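Local coordinates for protein putative mandelate racemase (PDB 3OZY) that is of unknown function but belongs to the magnesium-dependent enolase superfamily and probably acts on a sugar diacid related to m-xylarate, at residues 91-94 / 95-99; 133-136 / 137-141; 144-147 / 148-152; 264-268 / 269-273. All blocks are in the same frame, centred on the assembly; numbering follows the deposited sequence. Where two conformers were deposited one is given.

Contact 1: residues 91-94 / 95-99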
loop_
_atom_site.group_PDB
_atom_site.type_symbol
_atom_site.label_atom_id
_atom_site.label_comp_id
_atom_site.label_asym_id
_atom_site.label_seq_id
_atom_site.Cartn_x
_atom_site.Cartn_y
_atom_site.Cartn_z
ATOM N N GLY A 91 12.534 -3.166 -8.013
ATOM C CA GLY A 91 12.282 -3.316 -9.435
ATOM C C GLY A 91 10.829 -3.110 -9.807
ATOM O O GLY A 91 10.535 -2.517 -10.846
ATOM N N GLU A 92 9.918 -3.582 -8.955
ATOM C CA GLU A 92 8.483 -3.561 -9.260
ATOM C C GLU A 92 7.561 -3.094 -8.141
ATOM O O GLU A 92 6.728 -2.223 -8.346
ATOM C CB GLU A 92 7.991 -4.960 -9.664
ATOM C CG GLU A 92 8.308 -5.363 -11.090
ATOM C CD GLU A 92 7.347 -4.774 -12.113
ATOM O OE1 GLU A 92 6.493 -3.937 -11.754
ATOM O OE2 GLU A 92 7.451 -5.166 -13.295
ATOM N N VAL A 93 7.653 -3.734 -6.979
ATOM C CA VAL A 93 6.533 -3.700 -6.038
ATOM C C VAL A 93 6.310 -2.350 -5.354
ATOM O O VAL A 93 5.179 -1.863 -5.311
ATOM C CB VAL A 93 6.636 -4.846 -5.007
ATOM C CG1 VAL A 93 5.574 -4.701 -3.924
ATOM C CG2 VAL A 93 6.509 -6.197 -5.708
ATOM N N SER A 94 7.367 -1.734 -4.835
ATOM C CA SER A 94 7.191 -0.480 -4.114
ATOM C C SER A 94 6.473 0.567 -4.970
ATOM O O SER A 94 5.412 1.070 -4.611
ATOM C CB SER A 94 8.534 0.064 -3.634
ATOM O OG SER A 94 8.335 1.283 -2.930
ATOM N N ARG A 95 7.040 0.877 -6.132
ATOM C CA ARG A 95 6.438 1.892 -6.987
ATOM C C ARG A 95 5.169 1.411 -7.676
ATOM O O ARG A 95 4.183 2.143 -7.744
ATOM C CB ARG A 95 7.423 2.378 -8.053
ATOM C CG ARG A 95 8.619 3.141 -7.513
ATOM C CD ARG A 95 9.455 3.706 -8.676
ATOM N NE ARG A 95 10.723 4.292 -8.226
ATOM C CZ ARG A 95 11.839 3.599 -8.007
ATOM N NH1 ARG A 95 11.874 2.288 -8.211
ATOM N NH2 ARG A 95 12.933 4.223 -7.591
ATOM N N ASN A 96 5.191 0.191 -8.199
ATOM C CA ASN A 96 4.147 -0.223 -9.134
ATOM C C ASN A 96 2.983 -0.978 -8.493
ATOM O O ASN A 96 1.975 -1.232 -9.154
ATOM C CB ASN A 96 4.738 -1.010 -10.318
ATOM C CG ASN A 96 5.840 -0.246 -11.050
ATOM O OD1 ASN A 96 5.919 0.979 -10.989
ATOM N ND2 ASN A 96 6.706 -0.984 -11.737
ATOM N N LEU A 97 3.118 -1.334 -7.214
ATOM C CA LEU A 97 1.972 -1.834 -6.451
ATOM C C LEU A 97 1.719 -1.036 -5.176
ATOM O O LEU A 97 0.698 -1.239 -4.523
ATOM C CB LEU A 97 2.107 -3.328 -6.129
ATOM C CG LEU A 97 1.975 -4.256 -7.341
ATOM C CD1 LEU A 97 2.320 -5.697 -6.969
ATOM C CD2 LEU A 97 0.582 -4.173 -7.963
ATOM N N GLY A 98 2.623 -0.109 -4.846
ATOM C CA GLY A 98 2.499 0.733 -3.662
ATOM C C GLY A 98 3.321 0.220 -2.500
ATOM O O GLY A 98 3.408 -0.987 -2.270
ATOM N N HIS A 99 3.932 1.135 -1.757
ATOM C CA HIS A 99 4.909 0.730 -0.756
ATOM C C HIS A 99 4.329 0.017 0.485
ATOM O O HIS A 99 5.077 -0.678 1.168
ATOM C CB HIS A 99 5.808 1.912 -0.360
ATOM C CG HIS A 99 5.113 2.999 0.405
ATOM N ND1 HIS A 99 5.723 3.670 1.445
ATOM C CD2 HIS A 99 3.879 3.543 0.281
ATOM C CE1 HIS A 99 4.892 4.577 1.930
ATOM N NE2 HIS A 99 3.763 4.518 1.245
HETATM O O HOH W 1 10.016 0.343 -9.726
#

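Contact 2: residues 133-136 / 137-141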
loop_
_atom_site.group_PDB
_atom_site.type_symbol
_atom_site.label_atom_id
_atom_site.label_comp_id
_atom_site.label_asym_id
_atom_site.label_seq_id
_atom_site.Cartn_x
_atom_site.Cartn_y
_atom_site.Cartn_z
ATOM N N LYS A 133 16.383 -22.965 17.964
ATOM C CA LYS A 133 15.369 -22.498 18.897
ATOM C C LYS A 133 15.932 -21.580 19.967
ATOM O O LYS A 133 17.067 -21.755 20.419
ATOM C CB LYS A 133 14.670 -23.681 19.568
ATOM C CG LYS A 133 13.845 -24.507 18.600
ATOM C CD LYS A 133 13.230 -25.729 19.274
ATOM C CE LYS A 133 12.370 -26.458 18.258
ATOM N NZ LYS A 133 11.666 -27.648 18.825
ATOM N N PHE A 134 15.132 -20.584 20.342
ATOM C CA PHE A 134 15.244 -19.953 21.645
ATOM C C PHE A 134 14.287 -20.657 22.619
ATOM O O PHE A 134 14.674 -21.042 23.719
ATOM C CB PHE A 134 14.887 -18.463 21.586
ATOM C CG PHE A 134 14.819 -17.827 22.945
ATOM C CD1 PHE A 134 15.950 -17.265 23.520
ATOM C CD2 PHE A 134 13.638 -17.843 23.671
ATOM C CE1 PHE A 134 15.893 -16.708 24.786
ATOM C CE2 PHE A 134 13.575 -17.285 24.938
ATOM C CZ PHE A 134 14.707 -16.719 25.494
ATOM N N HIS A 135 13.033 -20.814 22.199
ATOM C CA HIS A 135 12.008 -21.436 23.030
ATOM C C HIS A 135 12.092 -22.951 22.908
ATOM O O HIS A 135 11.270 -23.582 22.251
ATOM C CB HIS A 135 10.627 -20.931 22.616
ATOM C CG HIS A 135 10.431 -19.468 22.861
ATOM N ND1 HIS A 135 10.197 -18.954 24.118
ATOM C CD2 HIS A 135 10.452 -18.408 22.016
ATOM C CE1 HIS A 135 10.079 -17.639 24.038
ATOM N NE2 HIS A 135 10.226 -17.284 22.773
ATOM N N THR A 136 13.099 -23.530 23.554
ATOM C CA THR A 136 13.402 -24.945 23.361
ATOM C C THR A 136 12.278 -25.884 23.815
ATOM O O THR A 136 12.108 -26.963 23.244
ATOM C CB THR A 136 14.722 -25.349 24.066
ATOM O OG1 THR A 136 14.612 -25.122 25.475
ATOM C CG2 THR A 136 15.901 -24.540 23.523
ATOM N N ARG A 137 11.513 -25.470 24.823
ATOM C CA ARG A 137 10.439 -26.309 25.360
ATOM C C ARG A 137 9.131 -26.161 24.586
ATOM O O ARG A 137 8.196 -26.942 24.778
ATOM C CB ARG A 137 10.184 -25.975 26.830
ATOM C CG ARG A 137 11.404 -26.102 27.728
ATOM C CD ARG A 137 11.807 -27.551 27.927
ATOM N NE ARG A 137 12.946 -27.675 28.833
ATOM C CZ ARG A 137 14.216 -27.638 28.443
ATOM N NH1 ARG A 137 14.515 -27.482 27.158
ATOM N NH2 ARG A 137 15.188 -27.758 29.338
ATOM N N GLY A 138 9.059 -25.151 23.725
ATOM C CA GLY A 138 7.839 -24.858 22.995
ATOM C C GLY A 138 7.421 -23.407 23.137
ATOM O O GLY A 138 7.988 -22.667 23.938
ATOM N N VAL A 139 6.403 -23.034 22.370
ATOM C CA VAL A 139 5.971 -21.655 22.217
ATOM C C VAL A 139 4.557 -21.462 22.776
ATOM O O VAL A 139 3.619 -22.125 22.339
ATOM C CB VAL A 139 6.001 -21.275 20.717
ATOM C CG1 VAL A 139 5.335 -19.921 20.468
ATOM C CG2 VAL A 139 7.435 -21.288 20.193
ATOM N N ARG A 140 4.407 -20.558 23.739
ATOM C CA ARG A 140 3.091 -20.296 24.316
ATOM C C ARG A 140 2.137 -19.681 23.293
ATOM O O ARG A 140 2.454 -18.651 22.677
ATOM C CB ARG A 140 3.211 -19.374 25.526
ATOM C CG ARG A 140 1.878 -19.121 26.196
ATOM C CD ARG A 140 1.937 -17.889 27.056
ATOM N NE ARG A 140 0.861 -17.873 28.038
ATOM C CZ ARG A 140 0.756 -16.964 28.990
ATOM N NH1 ARG A 140 1.667 -16.001 29.075
ATOM N NH2 ARG A 140 -0.250 -17.013 29.857
ATOM N N ALA A 141 0.980 -20.317 23.113
ATOM C CA ALA A 141 -0.011 -19.887 22.127
ATOM C C ALA A 141 -1.216 -19.226 22.782
ATOM O O ALA A 141 -1.487 -19.418 23.977
ATOM C CB ALA A 141 -0.476 -21.072 21.281
#

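Contact 3: residues 144-147 / 148-152. With ACY (acetic acid), chain I; ACY (acetic acid), chain H.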
loop_
_atom_site.group_PDB
_atom_site.type_symbol
_atom_site.label_atom_id
_atom_site.label_comp_id
_atom_site.label_asym_id
_atom_site.label_seq_id
_atom_site.Cartn_x
_atom_site.Cartn_y
_atom_site.Cartn_z
ATOM N N SER A 144 -7.195 -17.491 19.120
ATOM C CA SER A 144 -7.602 -16.328 18.354
ATOM C C SER A 144 -8.849 -16.668 17.531
ATOM O O SER A 144 -8.752 -17.494 16.628
ATOM C CB SER A 144 -6.446 -15.944 17.422
ATOM O OG SER A 144 -6.746 -14.774 16.686
ATOM N N SER A 145 -10.022 -16.087 17.813
ATOM C CA SER A 145 -10.343 -15.196 18.929
ATOM C C SER A 145 -11.803 -15.454 19.288
ATOM O O SER A 145 -12.502 -16.181 18.584
ATOM C CB SER A 145 -10.246 -13.728 18.505
ATOM O OG SER A 145 -8.909 -13.330 18.253
ATOM N N ILE A 146 -12.246 -14.838 20.375
ATOM C CA ILE A 146 -13.655 -14.746 20.754
ATOM C C ILE A 146 -14.180 -13.497 20.050
ATOM O O ILE A 146 -13.635 -12.401 20.238
ATOM C CB ILE A 146 -13.784 -14.617 22.278
ATOM C CG1 ILE A 146 -13.198 -15.866 22.944
ATOM C CG2 ILE A 146 -15.241 -14.394 22.682
ATOM C CD1 ILE A 146 -12.979 -15.745 24.439
ATOM N N TYR A 147 -15.185 -13.659 19.194
ATOM C CA TYR A 147 -15.625 -12.584 18.306
ATOM C C TYR A 147 -16.810 -11.783 18.859
ATOM O O TYR A 147 -17.218 -11.969 20.012
ATOM C CB TYR A 147 -15.894 -13.131 16.887
ATOM C CG TYR A 147 -14.619 -13.252 16.063
ATOM C CD1 TYR A 147 -13.683 -14.243 16.332
ATOM C CD2 TYR A 147 -14.343 -12.360 15.030
ATOM C CE1 TYR A 147 -12.499 -14.350 15.595
ATOM C CE2 TYR A 147 -13.164 -12.461 14.288
ATOM C CZ TYR A 147 -12.251 -13.458 14.576
ATOM O OH TYR A 147 -11.080 -13.565 13.846
ATOM N N TRP A 148 -17.337 -10.870 18.049
ATOM C CA TRP A 148 -18.505 -10.081 18.411
ATOM C C TRP A 148 -19.743 -10.968 18.558
ATOM O O TRP A 148 -19.679 -12.180 18.360
ATOM C CB TRP A 148 -18.777 -9.038 17.329
ATOM C CG TRP A 148 -17.757 -7.926 17.222
ATOM C CD1 TRP A 148 -16.681 -7.692 18.034
ATOM C CD2 TRP A 148 -17.761 -6.892 16.246
ATOM N NE1 TRP A 148 -16.000 -6.569 17.598
ATOM C CE2 TRP A 148 -16.649 -6.062 16.501
ATOM C CE3 TRP A 148 -18.596 -6.593 15.165
ATOM C CZ2 TRP A 148 -16.360 -4.943 15.723
ATOM C CZ3 TRP A 148 -18.306 -5.489 14.388
ATOM C CH2 TRP A 148 -17.202 -4.672 14.673
ATOM N N ASP A 149 -20.868 -10.349 18.909
ATOM C CA ASP A 149 -22.170 -11.024 18.935
ATOM C C ASP A 149 -22.351 -12.010 20.091
ATOM O O ASP A 149 -23.128 -12.961 19.983
ATOM C CB ASP A 149 -22.449 -11.713 17.590
ATOM C CG ASP A 149 -22.324 -10.758 16.415
ATOM O OD1 ASP A 149 -23.095 -9.785 16.348
ATOM O OD2 ASP A 149 -21.434 -10.969 15.562
ATOM N N LEU A 150 -21.654 -11.781 21.199
ATOM C CA LEU A 150 -21.814 -12.610 22.391
ATOM C C LEU A 150 -22.281 -11.787 23.578
ATOM O O LEU A 150 -21.983 -10.596 23.676
ATOM C CB LEU A 150 -20.484 -13.269 22.762
ATOM C CG LEU A 150 -19.847 -14.167 21.704
ATOM C CD1 LEU A 150 -18.575 -14.760 22.250
ATOM C CD2 LEU A 150 -20.793 -15.282 21.276
ATOM N N THR A 151 -23.001 -12.428 24.494
ATOM C CA THR A 151 -23.296 -11.841 25.798
ATOM C C THR A 151 -22.092 -12.046 26.717
ATOM O O THR A 151 -21.203 -12.829 26.409
ATOM C CB THR A 151 -24.475 -12.547 26.453
ATOM O OG1 THR A 151 -24.106 -13.907 26.705
ATOM C CG2 THR A 151 -25.701 -12.496 25.555
ATOM N N PRO A 152 -22.074 -11.374 27.876
ATOM C CA PRO A 152 -20.921 -11.581 28.764
ATOM C C PRO A 152 -20.751 -13.031 29.232
ATOM O O PRO A 152 -19.632 -13.551 29.253
ATOM C CB PRO A 152 -21.204 -10.630 29.935
ATOM C CG PRO A 152 -22.033 -9.525 29.306
ATOM C CD PRO A 152 -22.915 -10.240 28.301
HETATM C C ACY I . -10.270 -10.709 11.812
HETATM O O ACY I . -10.532 -9.827 12.650
HETATM O OXT ACY I . -10.468 -11.927 12.010
HETATM C CH3 ACY I . -9.702 -10.307 10.483
HETATM C C ACY H . -20.664 -6.804 20.178
HETATM O O ACY H . -20.400 -5.753 19.552
HETATM O OXT ACY H . -21.481 -7.654 19.766
HETATM C CH3 ACY H . -19.975 -7.050 21.490
HETATM O O HOH W 2 -18.731 -10.407 21.788
#

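Contact 4: residues 264-268 / 269-273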
loop_
_atom_site.group_PDB
_atom_site.type_symbol
_atom_site.label_atom_id
_atom_site.label_comp_id
_atom_site.label_asym_id
_atom_site.label_seq_id
_atom_site.Cartn_x
_atom_site.Cartn_y
_atom_site.Cartn_z
ATOM N N ASP A 264 8.630 3.970 12.015
ATOM C CA ASP A 264 7.876 5.193 12.279
ATOM C C ASP A 264 7.132 5.121 13.613
ATOM O O ASP A 264 7.078 6.101 14.342
ATOM C CB ASP A 264 6.906 5.503 11.143
ATOM C CG ASP A 264 7.590 6.105 9.941
ATOM O OD1 ASP A 264 8.711 6.634 10.088
ATOM O OD2 ASP A 264 7.000 6.054 8.852
ATOM N N TYR A 265 6.539 3.969 13.929
ATOM C CA TYR A 265 5.896 3.825 15.231
ATOM C C TYR A 265 6.907 3.923 16.365
ATOM O O TYR A 265 6.663 4.609 17.355
ATOM C CB TYR A 265 5.102 2.512 15.310
ATOM C CG TYR A 265 3.665 2.625 14.859
ATOM C CD1 TYR A 265 3.337 2.693 13.508
ATOM C CD2 TYR A 265 2.638 2.648 15.787
ATOM C CE1 TYR A 265 2.020 2.802 13.104
ATOM C CE2 TYR A 265 1.319 2.754 15.394
ATOM C CZ TYR A 265 1.013 2.824 14.052
ATOM O OH TYR A 265 -0.313 2.926 13.681
ATOM N N ILE A 266 8.037 3.245 16.224
ATOM C CA ILE A 266 9.051 3.260 17.276
ATOM C C ILE A 266 9.602 4.669 17.510
ATOM O O ILE A 266 9.751 5.104 18.655
ATOM C CB ILE A 266 10.185 2.269 16.977
ATOM C CG1 ILE A 266 9.660 0.829 17.024
ATOM C CG2 ILE A 266 11.359 2.459 17.953
ATOM C CD1 ILE A 266 10.652 -0.178 16.530
ATOM N N ARG A 267 9.876 5.391 16.429
ATOM C CA ARG A 267 10.437 6.743 16.531
ATOM C C ARG A 267 9.462 7.731 17.159
ATOM O O ARG A 267 9.853 8.812 17.619
ATOM C CB ARG A 267 10.876 7.258 15.155
ATOM C CG ARG A 267 12.097 6.563 14.601
ATOM C CD ARG A 267 12.545 7.192 13.290
ATOM N NE ARG A 267 13.036 8.557 13.473
ATOM C CZ ARG A 267 12.436 9.643 12.997
ATOM N NH1 ARG A 267 11.316 9.534 12.298
ATOM N NH2 ARG A 267 12.963 10.841 13.219
ATOM N N ASN A 268 8.188 7.369 17.162
ATOM C CA ASN A 268 7.179 8.188 17.797
ATOM C C ASN A 268 6.681 7.630 19.128
ATOM O O ASN A 268 5.645 8.062 19.631
ATOM C CB ASN A 268 6.025 8.420 16.830
ATOM C CG ASN A 268 6.420 9.338 15.694
ATOM O OD1 ASN A 268 6.520 10.551 15.882
ATOM N ND2 ASN A 268 6.687 8.766 14.518
ATOM N N ASP A 269 7.424 6.677 19.689
ATOM C CA ASP A 269 7.090 6.100 20.995
ATOM C C ASP A 269 5.649 5.585 21.025
ATOM O O ASP A 269 4.938 5.717 22.024
ATOM C CB ASP A 269 7.340 7.126 22.114
ATOM C CG ASP A 269 8.813 7.511 22.234
ATOM O OD1 ASP A 269 9.681 6.629 22.094
ATOM O OD2 ASP A 269 9.102 8.701 22.477
ATOM N N ALA A 270 5.239 4.965 19.924
ATOM C CA ALA A 270 3.832 4.679 19.698
ATOM C C ALA A 270 3.485 3.186 19.728
ATOM O O ALA A 270 2.364 2.816 19.386
ATOM C CB ALA A 270 3.388 5.298 18.370
ATOM N N ILE A 271 4.413 2.323 20.131
ATOM C CA ILE A 271 4.124 0.886 20.051
ATOM C C ILE A 271 4.867 0.073 21.105
ATOM O O ILE A 271 6.043 0.331 21.381
ATOM C CB ILE A 271 4.434 0.354 18.621
ATOM C CG1 ILE A 271 3.801 -1.018 18.361
ATOM C CG2 ILE A 271 5.949 0.371 18.332
ATOM C CD1 ILE A 271 3.871 -1.402 16.873
ATOM N N ASP A 272 4.182 -0.910 21.691
ATOM C CA ASP A 272 4.797 -1.856 22.625
ATOM C C ASP A 272 5.068 -3.206 21.973
ATOM O O ASP A 272 6.089 -3.844 22.238
ATOM C CB ASP A 272 3.906 -2.070 23.850
ATOM C CG ASP A 272 3.784 -0.835 24.706
ATOM O OD1 ASP A 272 4.823 -0.305 25.159
ATOM O OD2 ASP A 272 2.635 -0.399 24.909
ATOM N N VAL A 273 4.120 -3.654 21.151
ATOM C CA VAL A 273 4.189 -4.966 20.519
ATOM C C VAL A 273 4.017 -4.798 19.016
ATOM O O VAL A 273 2.962 -4.359 18.545
ATOM C CB VAL A 273 3.101 -5.910 21.066
ATOM C CG1 VAL A 273 3.060 -7.207 20.267
ATOM C CG2 VAL A 273 3.318 -6.187 22.553
HETATM O O HOH W 3 9.882 3.708 21.234
HETATM O O HOH W 4 10.882 9.921 20.741
#

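Contact 1: residues 91-94 / 95-99
E92 and N96 meet through their polar ends near the last turn of a helix. N96 ND2 donates to E92 OE1 at 3.0 Å, and an N-H...O angle of 177° makes this bond almost straight. The acceptor lies in the N96 amide plane, whereas the donor approaches from above the carboxylate plane; the two planes stand 80° apart. This straight, in-plane bond helps to fix the rotation of the amide. A bend in the glutamate explains the approach: chi2 of -80° folds the carboxylate back over the turn, although its CB bond points away. N96 N also donates to E92 O at 2.9 Å, which holds the main chain. E92 OE2 is hydrogen-bonded to a glycerol, probably from the crystallisation liquor.

One residue further on, L97 N donates to V93 O at 2.9 Å, while V93 CG1 lies 4.3 Å from L97 CB. A weak bond of 3.0 Å from G98 N to S94 O follows, where G98, with positive phi, departs from helical geometry. S94 OG approaches H99 CB at 3.7 Å. R95 reaches back with an extended chain, and its NH1 donates in the guanidinium plane to a water 3.1 Å away that is weakly bonded to G91 O. R95 NH2 bonds N203 O and NH1 also H385 O, both of the second subunit. H99 ND1 is hydrogen-bonded to D233 OD1 of the second subunit.

This end of helix 81-97, downstream of the magnesium ligands H86 and H90, packs V93 against I69 of helix 58-73 and against I104 and M107 of helix 102-122.

Contact 2: residues 133-136 / 137-141
H135 turns its CB toward V139, and the nearest carbons, H135 CB and V139 CG2, are 4.0 Å apart. V139 has CG1 anti to the backbone N (chi1 170°), which leaves CG2 as the branch facing the histidine. G138 O is closer still, 3.4 Å from H135 CB. The imidazole is flanked within its own segment by F134, whose ring edge addresses the histidine face: F134 CD2 stands 3.4 Å above the H135 ring plane, over its centre. At the far end of the ring, H135 NE2 is hydrogen-bonded to H324 O.

A type I beta turn from H135 to G138 brings V139 back beside H135, and it is closed by G138 N donating to H135 O at 3.1 Å from above the carbonyl plane. An inverse gamma turn centred on H135 overlaps its start, with a weak bond of 2.9 Å from T136 N to F134 O. G138, at phi 128°, then leads the chain into strand 139-146 of the barrel sheet, where V139 packs on L316, V319 and A320 of helix 309-321.

At the middle of the turn, T136 and R137 run side by side and point the same way. R137 bends at chi2 (-71°), bringing NH1 to 2.9 Å from T136 OG1. The angle is too poor for a hydrogen bond, and the hydroxyl lies oblique to the guanidinium.

Contact 3: residues 144-147 / 148-152
I146 and L150 touch across the beta-alpha loop that leads from strand 139-146 of the barrel to helix 152-164, as in the modified TIM barrels of the enolase superfamily. The apolar part of the contact is narrow and tight. I146 CG2 lies 3.4 Å from L150 CD1, closer than carbons usually come, and the two side chains cross at about a right angle. With chi1 of -62°, I146 holds CG2 anti to the backbone N, the branch that meets the leucine; L159 of helix 152-164 and M188 of helix 178-192 pack on the same isoleucine.

Water supplies the polar link: one molecule donates to Y147 O at 2.8 Å and accepts from L150 N at 3.3 Å, bridging a loop in which D149 has positive phi. T151 then serves as N-cap, its side chain capping a backbone N of the helix that follows.

Two acetates, probably from the crystallisation liquor, bind beside the aromatic residues. D149 N donates to one of them, which also sets its O 4.1 Å above the W148 ring plane, offset toward the rim. D149 OD1 forms a salt bridge with R176. The Y147 side chain lies about 7 Å from a bound magnesium ion, and at its end OH donates to OXT of the other acetate over 2.5 Å, that oxygen lying in the plane of the phenol ring.

Contact 4: residues 264-268 / 269-273
A Schellman motif ends helix 258-267, the helix before barrel strand 273-274, and its two signature bonds join Y265 and I266 to the residues that follow. A270 N donates to Y265 O at 3.0 Å, the six-to-one bond, and D269 N donates to I266 O at 3.0 Å inside it, arriving 65° out of the carbonyl plane. D269 occupies the C-prime position with positive phi. Y265 O also accepts N268 N, and the two donors reach it from opposite faces of its carbonyl plane.

The apolar contact usual for this motif is present as well: Y265 CD2 packs on A270 CB at 3.8 Å. I271 adds a second layer, its CG2 lying 3.8 Å from Y265 CB and 4.0 Å from I266 CG1. That methyl sits between the backbone N and the carbonyl carbon of I271, a placement that turns it toward the helix. Farther out, Y265 OH is hydrogen-bonded to I232 O, and the tyrosine ring meets H238 edge-to-face.

N268 folds back over the last turn. Its ND2 donates to D264 O at 2.7 Å, with the acceptor near the amide plane, while N268 N makes only a weak bond to the same oxygen. A water joins I266 O to D269 OD1, so the carboxylate also reaches the helix end through solvent.

D264 O, Y265 O and I266 O are therefore satisfied by backbone, amide and water. A270 O differs: buried without a polar partner, it lies in the plane of the Y265 ring, 3.6 Å from CD2, where the polarised ring edge may partly compensate it.

How the contacts relate
Along the chain the contacts come in numerical order without interleaving. Contact 1 ends helix 81-97 in the N-terminal domain of the family. Contacts 2 and 3 adjoin in sequence and share strand 139-146, one at its entry and one at its exit, with centres 28 Å apart. Contact 4 leads from helix 258-267 into strand 273-274, a member of the same barrel sheet. Contact 1 lies across the chain's centre from contacts 2 and 3, whose centres are 36 and 38 Å away. Contacts 1 and 4 come within about 7 Å at their nearest atoms, and both touch the second subunit, so these two helix ends also contribute to dimer assembly.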